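Local coordinates for protein alpha-rhamnosidase (Dictyoglomus thermophilum, PDB 6I60) that probably hydrolyses terminal non-reducing alpha-L-rhamnose residues from alpha-L-rhamnosides as a glycoside hydrolase, at residues Y831-V839 with F849-A860; A800-E808 with S817-S825. All blocks are in the same frame, centred on the assembly; numbering follows the deposited sequence.

In the fold
Both contacts lie late in the chain and follow one another without nesting or crossing. Interaction 2 comes first: after helix 792-797 the chain runs as a long irregular loop, and residues 800-808 meet 817-825 across the eight residues between them, closing that loop within the catalytic helical domain. The chain then enters helix 826-835. Interaction 1 begins at the end of this helix, and 831-839 packs against 849-860 across the nine residues that hold the turn and inner ends of the hairpin of strands 837-841 and 846-849. It thereby ties the last helix of the barrel to the C-terminal beta domain. The two centres are about 24 Å apart, the nearest atoms about 7 Å.

Interaction 1. Residues Y831-V839 with F849-A860; sequences YRVIAGVRV and FEPHPVGDLKYA
Gly836 meets Glu850 at the seam where the last helix of the (alpha/alpha)6 barrel passes into the C-terminal beta-sandwich domain. Glu850 N donates to Gly836 O at 2.7 Å, and next to it Val837 and Phe849 form a non-hydrogen-bonded antiparallel pair with CA atoms 4.9 Å apart. Gly836 leaves the helix with positive phi; a CB here would point at Glu850 O and Pro851 CA, and that phi also suits a residue without one. On the helix, Val833 holds CG1 anti to the backbone N (chi1 169°), placing this methyl over one face of the His852 ring, 4.0 Å from its centroid. Ile834 CG2 touches Leu857 CD1 at 4.0 Å, the two side chains crossing nearly at right angles, and also reaches Ala860 CB. Arg838 forms a salt bridge to Glu850, NH1 lying 3.2 Å from OE1, though the hydrogen bond within it is weak; the carboxylate sits at the guanidinium edge with its own plane turned 84° away. Farther out, His897 binds Glu850 OE1 and Asp777 binds His852 ND1. The imidazole is thus held through both nitrogens, for His852 NE2 donates, close to the ring plane, to the anti lone pair of Glu850 OE2.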
loop_
_atom_site.group_PDB
_atom_site.type_symbol
_atom_site.label_atom_id
_atom_site.label_comp_id
_atom_site.label_asym_id
_atom_site.label_seq_id
_atom_site.Cartn_x
_atom_site.Cartn_y
_atom_site.Cartn_z
ATOM N N TYR A 831 16.616 -2.089 -6.155
ATOM C CA TYR A 831 16.843 -0.667 -5.919
ATOM C C TYR A 831 18.110 -0.429 -5.104
ATOM O O TYR A 831 18.942 0.409 -5.467
ATOM C CB TYR A 831 15.637 -0.057 -5.202
ATOM C CG TYR A 831 14.458 0.261 -6.093
ATOM C CD1 TYR A 831 13.478 -0.689 -6.344
ATOM C CD2 TYR A 831 14.315 1.517 -6.667
ATOM C CE1 TYR A 831 12.393 -0.401 -7.151
ATOM C CE2 TYR A 831 13.232 1.815 -7.475
ATOM C CZ TYR A 831 12.276 0.852 -7.713
ATOM O OH TYR A 831 11.198 1.141 -8.514
ATOM N N ARG A 832 18.272 -1.166 -4.001
ATOM C CA ARG A 832 19.318 -0.857 -3.032
ATOM C C ARG A 832 20.680 -1.420 -3.426
ATOM O O ARG A 832 21.708 -0.866 -3.021
ATOM C CB ARG A 832 18.926 -1.388 -1.651
ATOM C CG ARG A 832 17.553 -0.941 -1.167
ATOM C CD ARG A 832 17.222 -1.517 0.208
ATOM N NE ARG A 832 17.987 -2.726 0.504
ATOM C CZ ARG A 832 18.873 -2.830 1.490
ATOM N NH1 ARG A 832 19.112 -1.796 2.287
ATOM N NH2 ARG A 832 19.525 -3.970 1.680
ATOM N N VAL A 833 20.722 -2.508 -4.193
ATOM C CA VAL A 833 21.971 -3.197 -4.513
ATOM C C VAL A 833 22.314 -3.075 -5.998
ATOM O O VAL A 833 23.363 -2.537 -6.356
ATOM C CB VAL A 833 21.922 -4.675 -4.065
ATOM C CG1 VAL A 833 23.107 -5.444 -4.626
ATOM C CG2 VAL A 833 21.900 -4.756 -2.550
ATOM N N ILE A 834 21.442 -3.575 -6.876
ATOM C CA ILE A 834 21.726 -3.550 -8.310
ATOM C C ILE A 834 21.866 -2.113 -8.795
ATOM O O ILE A 834 22.890 -1.724 -9.366
ATOM C CB ILE A 834 20.641 -4.308 -9.092
ATOM C CG1 ILE A 834 20.764 -5.813 -8.841
ATOM C CG2 ILE A 834 20.737 -4.002 -10.582
ATOM C CD1 ILE A 834 19.899 -6.655 -9.744
ATOM N N ALA A 835 20.832 -1.300 -8.571
ATOM C CA ALA A 835 20.946 0.130 -8.831
ATOM C C ALA A 835 21.909 0.778 -7.842
ATOM O O ALA A 835 22.911 1.388 -8.237
ATOM C CB ALA A 835 19.568 0.785 -8.762
ATOM N N GLY A 836 21.619 0.652 -6.549
ATOM C CA GLY A 836 22.568 1.030 -5.522
ATOM C C GLY A 836 22.244 2.292 -4.748
ATOM O O GLY A 836 23.152 3.056 -4.411
ATOM N N VAL A 837 20.969 2.526 -4.450
ATOM C CA VAL A 837 20.553 3.672 -3.650
ATOM C C VAL A 837 19.812 3.152 -2.423
ATOM O O VAL A 837 18.768 2.500 -2.547
ATOM C CB VAL A 837 19.692 4.660 -4.456
ATOM C CG1 VAL A 837 18.592 3.936 -5.227
ATOM C CG2 VAL A 837 19.110 5.725 -3.537
ATOM N N ARG A 838 20.366 3.419 -1.242
ATOM C CA ARG A 838 19.786 2.974 0.015
ATOM C C ARG A 838 19.769 4.129 1.005
ATOM O O ARG A 838 20.471 5.129 0.840
ATOM C CB ARG A 838 20.558 1.792 0.622
ATOM C CG ARG A 838 21.424 1.029 -0.360
ATOM C CD ARG A 838 21.991 -0.230 0.269
ATOM N NE ARG A 838 22.721 0.054 1.500
ATOM C CZ ARG A 838 24.042 -0.036 1.624
ATOM N NH1 ARG A 838 24.787 -0.403 0.589
ATOM N NH2 ARG A 838 24.621 0.240 2.785
ATOM N N VAL A 839 18.962 3.972 2.048
ATOM C CA VAL A 839 18.838 4.999 3.075
ATOM C C VAL A 839 20.020 4.894 4.030
ATOM O O VAL A 839 20.294 3.824 4.586
ATOM C CB VAL A 839 17.496 4.870 3.815
ATOM C CG1 VAL A 839 17.246 3.426 4.232
ATOM C CG2 VAL A 839 17.463 5.787 5.017
ATOM N N PHE A 849 25.035 5.878 -2.143
ATOM C CA PHE A 849 25.060 5.515 -3.560
ATOM C C PHE A 849 26.141 4.453 -3.743
ATOM O O PHE A 849 27.303 4.763 -4.008
ATOM C CB PHE A 849 25.319 6.738 -4.435
ATOM C CG PHE A 849 24.257 7.798 -4.333
ATOM C CD1 PHE A 849 23.092 7.704 -5.077
ATOM C CD2 PHE A 849 24.429 8.894 -3.503
ATOM C CE1 PHE A 849 22.116 8.679 -4.990
ATOM C CE2 PHE A 849 23.456 9.872 -3.412
ATOM C CZ PHE A 849 22.298 9.765 -4.158
ATOM N N GLU A 850 25.753 3.185 -3.602
ATOM C CA GLU A 850 26.679 2.055 -3.685
ATOM C C GLU A 850 26.203 1.089 -4.761
ATOM O O GLU A 850 25.473 0.128 -4.469
ATOM C CB GLU A 850 26.804 1.352 -2.336
ATOM C CG GLU A 850 27.834 0.239 -2.310
ATOM C CD GLU A 850 27.750 -0.593 -1.050
ATOM O OE1 GLU A 850 27.957 -0.033 0.048
ATOM O OE2 GLU A 850 27.473 -1.805 -1.158
ATOM N N PRO A 851 26.596 1.294 -6.015
ATOM C CA PRO A 851 26.180 0.379 -7.080
ATOM C C PRO A 851 26.945 -0.931 -7.030
ATOM O O PRO A 851 28.073 -1.008 -6.538
ATOM C CB PRO A 851 26.506 1.159 -8.359
ATOM C CG PRO A 851 27.650 2.031 -7.971
ATOM C CD PRO A 851 27.444 2.389 -6.520
ATOM N N HIS A 852 26.307 -1.976 -7.553
ATOM C CA HIS A 852 26.878 -3.321 -7.585
ATOM C C HIS A 852 26.804 -3.847 -9.011
ATOM O O HIS A 852 25.854 -4.554 -9.376
ATOM C CB HIS A 852 26.153 -4.253 -6.614
ATOM C CG HIS A 852 26.466 -3.985 -5.174
ATOM N ND1 HIS A 852 27.100 -4.905 -4.367
ATOM C CD2 HIS A 852 26.237 -2.899 -4.399
ATOM C CE1 HIS A 852 27.246 -4.398 -3.156
ATOM N NE2 HIS A 852 26.732 -3.181 -3.149
ATOM N N PRO A 853 27.791 -3.524 -9.847
ATOM C CA PRO A 853 27.783 -4.035 -11.224
ATOM C C PRO A 853 28.291 -5.466 -11.300
ATOM O O PRO A 853 29.492 -5.701 -11.465
ATOM C CB PRO A 853 28.708 -3.062 -11.965
ATOM C CG PRO A 853 29.593 -2.467 -10.905
ATOM C CD PRO A 853 28.992 -2.728 -9.548
ATOM N N VAL A 854 27.383 -6.429 -11.182
ATOM C CA VAL A 854 27.740 -7.836 -11.118
ATOM C C VAL A 854 27.314 -8.522 -12.412
ATOM O O VAL A 854 26.542 -7.984 -13.206
ATOM C CB VAL A 854 27.114 -8.530 -9.894
ATOM C CG1 VAL A 854 27.865 -8.149 -8.633
ATOM C CG2 VAL A 854 25.651 -8.151 -9.779
ATOM N N GLY A 855 27.831 -9.734 -12.617
ATOM C CA GLY A 855 27.449 -10.524 -13.776
ATOM C C GLY A 855 27.813 -9.835 -15.075
ATOM O O GLY A 855 28.904 -9.276 -15.230
ATOM N N ASP A 856 26.882 -9.875 -16.029
ATOM C CA ASP A 856 27.038 -9.208 -17.315
ATOM C C ASP A 856 26.218 -7.924 -17.398
ATOM O O ASP A 856 25.793 -7.526 -18.488
ATOM C CB ASP A 856 26.663 -10.155 -18.454
ATOM C CG ASP A 856 25.315 -10.821 -18.240
ATOM O OD1 ASP A 856 24.844 -10.856 -17.084
ATOM O OD2 ASP A 856 24.727 -11.309 -19.228
ATOM N N LEU A 857 25.985 -7.270 -16.263
ATOM C CA LEU A 857 25.224 -6.028 -16.255
ATOM C C LEU A 857 26.034 -4.902 -16.883
ATOM O O LEU A 857 27.237 -4.767 -16.640
ATOM C CB LEU A 857 24.830 -5.653 -14.826
ATOM C CG LEU A 857 23.716 -6.481 -14.185
ATOM C CD1 LEU A 857 23.398 -5.965 -12.790
ATOM C CD2 LEU A 857 22.472 -6.477 -15.059
ATOM N N LYS A 858 25.364 -4.087 -17.697
ATOM C CA LYS A 858 25.996 -2.951 -18.351
ATOM C C LYS A 858 25.528 -1.606 -17.819
ATOM O O LYS A 858 26.317 -0.660 -17.797
ATOM C CB LYS A 858 25.749 -3.001 -19.864
ATOM C CG LYS A 858 26.142 -4.319 -20.516
ATOM C CD LYS A 858 26.148 -4.209 -22.035
ATOM C CE LYS A 858 24.809 -4.620 -22.631
ATOM N NZ LYS A 858 24.711 -6.095 -22.821
ATOM N N TYR A 859 24.274 -1.500 -17.387
ATOM C CA TYR A 859 23.748 -0.252 -16.855
ATOM C C TYR A 859 22.608 -0.560 -15.895
ATOM O O TYR A 859 22.040 -1.655 -15.905
ATOM C CB TYR A 859 23.268 0.682 -17.977
ATOM C CG TYR A 859 22.155 0.104 -18.825
ATOM C CD1 TYR A 859 20.827 0.219 -18.435
ATOM C CD2 TYR A 859 22.434 -0.558 -20.015
ATOM C CE1 TYR A 859 19.808 -0.312 -19.201
ATOM C CE2 TYR A 859 21.418 -1.090 -20.792
ATOM C CZ TYR A 859 20.107 -0.963 -20.380
ATOM O OH TYR A 859 19.089 -1.487 -21.143
ATOM N N ALA A 860 22.277 0.430 -15.067
ATOM C CA ALA A 860 21.151 0.344 -14.147
ATOM C C ALA A 860 20.877 1.731 -13.587
ATOM O O ALA A 860 21.810 2.510 -13.374
ATOM C CB ALA A 860 21.425 -0.643 -13.004
#

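Interaction 2. Residues A800-E808 with S817-S825; sequences ATTLWERWE and SHNHIMFGS
Glu805 CB lies over the centre of the His820 ring, 3.4 Å from its centroid. With CG anti to the backbone N (chi1 175°) and the chain straight beyond, Glu805 runs alongside the imidazole, and its carboxylate stacks on the ring with the planes 17° apart. Ser817 OG and Met822 SD lie at the edge of the same ring; His820 ND1 donates to Ser817 OG at 3.1 Å, and that hydroxyl is also hydrogen-bonded to Gln499. On Trp804, His818 CE1 sits over one face near the rim, the planes inclined at 50°, while Trp807 O lies at the indole edge; His818 NE2 is turned to Leu810 O. Trp807 points its edge at the face of Phe823, ring centroids 4.5 Å apart, and Glu805 O meets the Phe823 edge. All lie in the irregular loop between helices 792-797 and 826-835 of the (alpha/alpha)6 barrel. Glu805 OE1 accepts Ser817 N through its anti lone pair and forms a salt bridge with Arg500. With an alanine in place of His820, a gap would probably open beside the Glu805 chain and Ser817 OG is likely to lose its imidazole donor. Backbone bonds run from Glu805 N to Ser817 O at 2.9 Å and from His820 N to Leu803 O at 2.8 Å. Thr802 OG1 donates to His818 O in the carbonyl plane, at 2.7 Å.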
loop_
_atom_site.group_PDB
_atom_site.type_symbol
_atom_site.label_atom_id
_atom_site.label_comp_id
_atom_site.label_asym_id
_atom_site.label_seq_id
_atom_site.Cartn_x
_atom_site.Cartn_y
_atom_site.Cartn_z
ATOM N N ALA A 800 3.838 -15.998 -16.301
ATOM C CA ALA A 800 3.346 -15.206 -15.182
ATOM C C ALA A 800 3.542 -13.725 -15.478
ATOM O O ALA A 800 4.659 -13.287 -15.773
ATOM C CB ALA A 800 4.058 -15.593 -13.887
ATOM N N THR A 801 2.455 -12.960 -15.410
ATOM C CA THR A 801 2.533 -11.509 -15.476
ATOM C C THR A 801 2.569 -10.871 -14.095
ATOM O O THR A 801 2.756 -9.653 -13.992
ATOM C CB THR A 801 1.355 -10.938 -16.274
ATOM O OG1 THR A 801 0.164 -11.681 -15.977
ATOM C CG2 THR A 801 1.639 -11.011 -17.769
ATOM N N THR A 802 2.385 -11.662 -13.044
ATOM C CA THR A 802 2.565 -11.207 -11.672
ATOM C C THR A 802 3.425 -12.258 -10.976
ATOM O O THR A 802 4.155 -13.030 -11.610
ATOM C CB THR A 802 1.215 -10.977 -10.975
ATOM O OG1 THR A 802 0.328 -12.067 -11.261
ATOM C CG2 THR A 802 0.580 -9.678 -11.450
ATOM N N LEU A 803 3.345 -12.312 -9.654
ATOM C CA LEU A 803 4.110 -13.270 -8.873
ATOM C C LEU A 803 3.189 -14.349 -8.321
ATOM O O LEU A 803 2.031 -14.089 -7.984
ATOM C CB LEU A 803 4.859 -12.576 -7.732
ATOM C CG LEU A 803 6.371 -12.447 -7.941
ATOM C CD1 LEU A 803 6.679 -11.646 -9.193
ATOM C CD2 LEU A 803 7.030 -11.818 -6.726
ATOM N N TRP A 804 3.714 -15.568 -8.238
ATOM C CA TRP A 804 2.948 -16.715 -7.782
ATOM C C TRP A 804 2.992 -16.836 -6.264
ATOM O O TRP A 804 3.873 -16.291 -5.593
ATOM C CB TRP A 804 3.479 -18.007 -8.400
ATOM C CG TRP A 804 3.253 -18.120 -9.866
ATOM C CD1 TRP A 804 2.430 -17.351 -10.632
ATOM C CD2 TRP A 804 3.866 -19.062 -10.753
ATOM N NE1 TRP A 804 2.489 -17.756 -11.943
ATOM C CE2 TRP A 804 3.364 -18.806 -12.045
ATOM C CE3 TRP A 804 4.790 -20.098 -10.580
ATOM C CZ2 TRP A 804 3.756 -19.546 -13.158
ATOM C CZ3 TRP A 804 5.176 -20.833 -11.686
ATOM C CH2 TRP A 804 4.659 -20.554 -12.959
ATOM N N GLU A 805 2.023 -17.578 -5.728
ATOM C CA GLU A 805 2.039 -17.923 -4.313
ATOM C C GLU A 805 3.072 -19.001 -4.010
ATOM O O GLU A 805 3.696 -18.975 -2.943
ATOM C CB GLU A 805 0.646 -18.382 -3.876
ATOM C CG GLU A 805 0.557 -18.878 -2.444
ATOM C CD GLU A 805 -0.872 -19.138 -2.008
ATOM O OE1 GLU A 805 -1.758 -19.202 -2.885
ATOM O OE2 GLU A 805 -1.109 -19.275 -0.789
ATOM N N ARG A 806 3.279 -19.936 -4.935
ATOM C CA ARG A 806 4.209 -21.039 -4.752
ATOM C C ARG A 806 5.233 -21.058 -5.879
ATOM O O ARG A 806 4.973 -20.572 -6.985
ATOM C CB ARG A 806 3.471 -22.379 -4.704
ATOM C CG ARG A 806 2.069 -22.283 -4.128
ATOM C CD ARG A 806 2.084 -22.498 -2.627
ATOM N NE ARG A 806 2.957 -23.608 -2.262
ATOM C CZ ARG A 806 2.579 -24.881 -2.249
ATOM N NH1 ARG A 806 1.335 -25.212 -2.572
ATOM N NH2 ARG A 806 3.445 -25.824 -1.910
ATOM N N TRP A 807 6.406 -21.628 -5.584
ATOM C CA TRP A 807 7.445 -21.746 -6.602
ATOM C C TRP A 807 7.015 -22.685 -7.722
ATOM O O TRP A 807 7.312 -22.437 -8.897
ATOM C CB TRP A 807 8.748 -22.232 -5.968
ATOM C CG TRP A 807 9.334 -21.296 -4.948
ATOM C CD1 TRP A 807 9.360 -21.471 -3.595
ATOM C CD2 TRP A 807 9.992 -20.049 -5.204
ATOM N NE1 TRP A 807 9.987 -20.408 -2.992
ATOM C CE2 TRP A 807 10.385 -19.521 -3.956
ATOM C CE3 TRP A 807 10.284 -19.325 -6.364
ATOM C CZ2 TRP A 807 11.053 -18.304 -3.837
ATOM C CZ3 TRP A 807 10.949 -18.115 -6.244
ATOM C CH2 TRP A 807 11.326 -17.618 -4.990
ATOM N N GLU A 808 6.316 -23.762 -7.381
ATOM C CA GLU A 808 5.892 -24.743 -8.368
ATOM C C GLU A 808 4.710 -24.221 -9.172
ATOM O O GLU A 808 3.848 -23.511 -8.648
ATOM C CB GLU A 808 5.514 -26.057 -7.685
ATOM C CG GLU A 808 6.614 -26.646 -6.818
ATOM C CD GLU A 808 6.595 -26.109 -5.397
ATOM O OE1 GLU A 808 5.500 -25.787 -4.891
ATOM O OE2 GLU A 808 7.679 -26.010 -4.788
ATOM N N SER A 817 -2.533 -19.756 -5.966
ATOM C CA SER A 817 -2.861 -18.470 -6.568
ATOM C C SER A 817 -1.685 -17.920 -7.367
ATOM O O SER A 817 -0.517 -18.173 -7.056
ATOM C CB SER A 817 -3.276 -17.463 -5.500
ATOM O OG SER A 817 -3.153 -16.136 -5.985
ATOM N N HIS A 818 -2.010 -17.147 -8.405
ATOM C CA HIS A 818 -1.024 -16.631 -9.346
ATOM C C HIS A 818 -0.869 -15.115 -9.266
ATOM O O HIS A 818 -0.426 -14.492 -10.237
ATOM C CB HIS A 818 -1.391 -17.047 -10.770
ATOM C CG HIS A 818 -0.964 -18.437 -11.125
ATOM N ND1 HIS A 818 -0.245 -18.726 -12.264
ATOM C CD2 HIS A 818 -1.153 -19.616 -10.488
ATOM C CE1 HIS A 818 -0.009 -20.026 -12.314
ATOM N NE2 HIS A 818 -0.550 -20.589 -11.249
ATOM N N ASN A 819 -1.223 -14.508 -8.140
ATOM C CA ASN A 819 -1.063 -13.070 -7.963
ATOM C C ASN A 819 -0.807 -12.770 -6.487
ATOM O O ASN A 819 -1.558 -12.062 -5.821
ATOM C CB ASN A 819 -2.281 -12.318 -8.493
ATOM C CG ASN A 819 -1.985 -10.854 -8.773
ATOM O OD1 ASN A 819 -0.925 -10.341 -8.410
ATOM N ND2 ASN A 819 -2.922 -10.174 -9.423
ATOM N N HIS A 820 0.282 -13.312 -5.957
ATOM C CA HIS A 820 0.691 -13.056 -4.586
ATOM C C HIS A 820 1.823 -12.037 -4.547
ATOM O O HIS A 820 2.533 -11.817 -5.531
ATOM C CB HIS A 820 1.123 -14.349 -3.894
ATOM C CG HIS A 820 0.016 -15.034 -3.155
ATOM N ND1 HIS A 820 -1.197 -15.327 -3.742
ATOM C CD2 HIS A 820 -0.068 -15.474 -1.877
ATOM C CE1 HIS A 820 -1.975 -15.926 -2.857
ATOM N NE2 HIS A 820 -1.315 -16.025 -1.718
ATOM N N ILE A 821 1.984 -11.416 -3.382
ATOM C CA ILE A 821 2.954 -10.342 -3.197
ATOM C C ILE A 821 3.997 -10.662 -2.136
ATOM O O ILE A 821 4.969 -9.902 -1.997
ATOM C CB ILE A 821 2.244 -9.010 -2.864
ATOM C CG1 ILE A 821 3.176 -7.809 -3.060
ATOM C CG2 ILE A 821 1.669 -9.045 -1.454
ATOM C CD1 ILE A 821 4.017 -7.880 -4.314
ATOM N N MET A 822 3.851 -11.767 -1.399
ATOM C CA MET A 822 4.779 -12.054 -0.308
ATOM C C MET A 822 6.200 -12.263 -0.819
ATOM O O MET A 822 7.169 -11.858 -0.166
ATOM C CB MET A 822 4.304 -13.275 0.478
ATOM C CG MET A 822 3.712 -14.379 -0.384
ATOM S SD MET A 822 2.937 -15.673 0.604
ATOM C CE MET A 822 3.127 -17.090 -0.472
ATOM N N PHE A 823 6.346 -12.886 -1.988
ATOM C CA PHE A 823 7.667 -13.126 -2.557
ATOM C C PHE A 823 8.226 -11.920 -3.306
ATOM O O PHE A 823 9.305 -12.030 -3.898
ATOM C CB PHE A 823 7.627 -14.338 -3.495
ATOM C CG PHE A 823 7.739 -15.661 -2.786
ATOM C CD1 PHE A 823 8.868 -15.975 -2.048
ATOM C CD2 PHE A 823 6.713 -16.591 -2.860
ATOM C CE1 PHE A 823 8.972 -17.191 -1.396
ATOM C CE2 PHE A 823 6.813 -17.808 -2.211
ATOM C CZ PHE A 823 7.945 -18.109 -1.479
ATOM N N GLY A 824 7.533 -10.781 -3.293
ATOM C CA GLY A 824 7.945 -9.603 -4.030
ATOM C C GLY A 824 9.025 -8.761 -3.392
ATOM O O GLY A 824 9.353 -7.694 -3.918
ATOM N N SER A 825 9.600 -9.207 -2.273
ATOM C CA SER A 825 10.622 -8.429 -1.584
ATOM C C SER A 825 11.911 -8.290 -2.383
ATOM O O SER A 825 12.772 -7.492 -1.998
ATOM C CB SER A 825 10.931 -9.059 -0.225
ATOM O OG SER A 825 10.931 -10.473 -0.303
HETATM O O HOH W 1 1.760 -10.799 -7.746
HETATM O O HOH W 2 4.528 -13.704 -4.273
#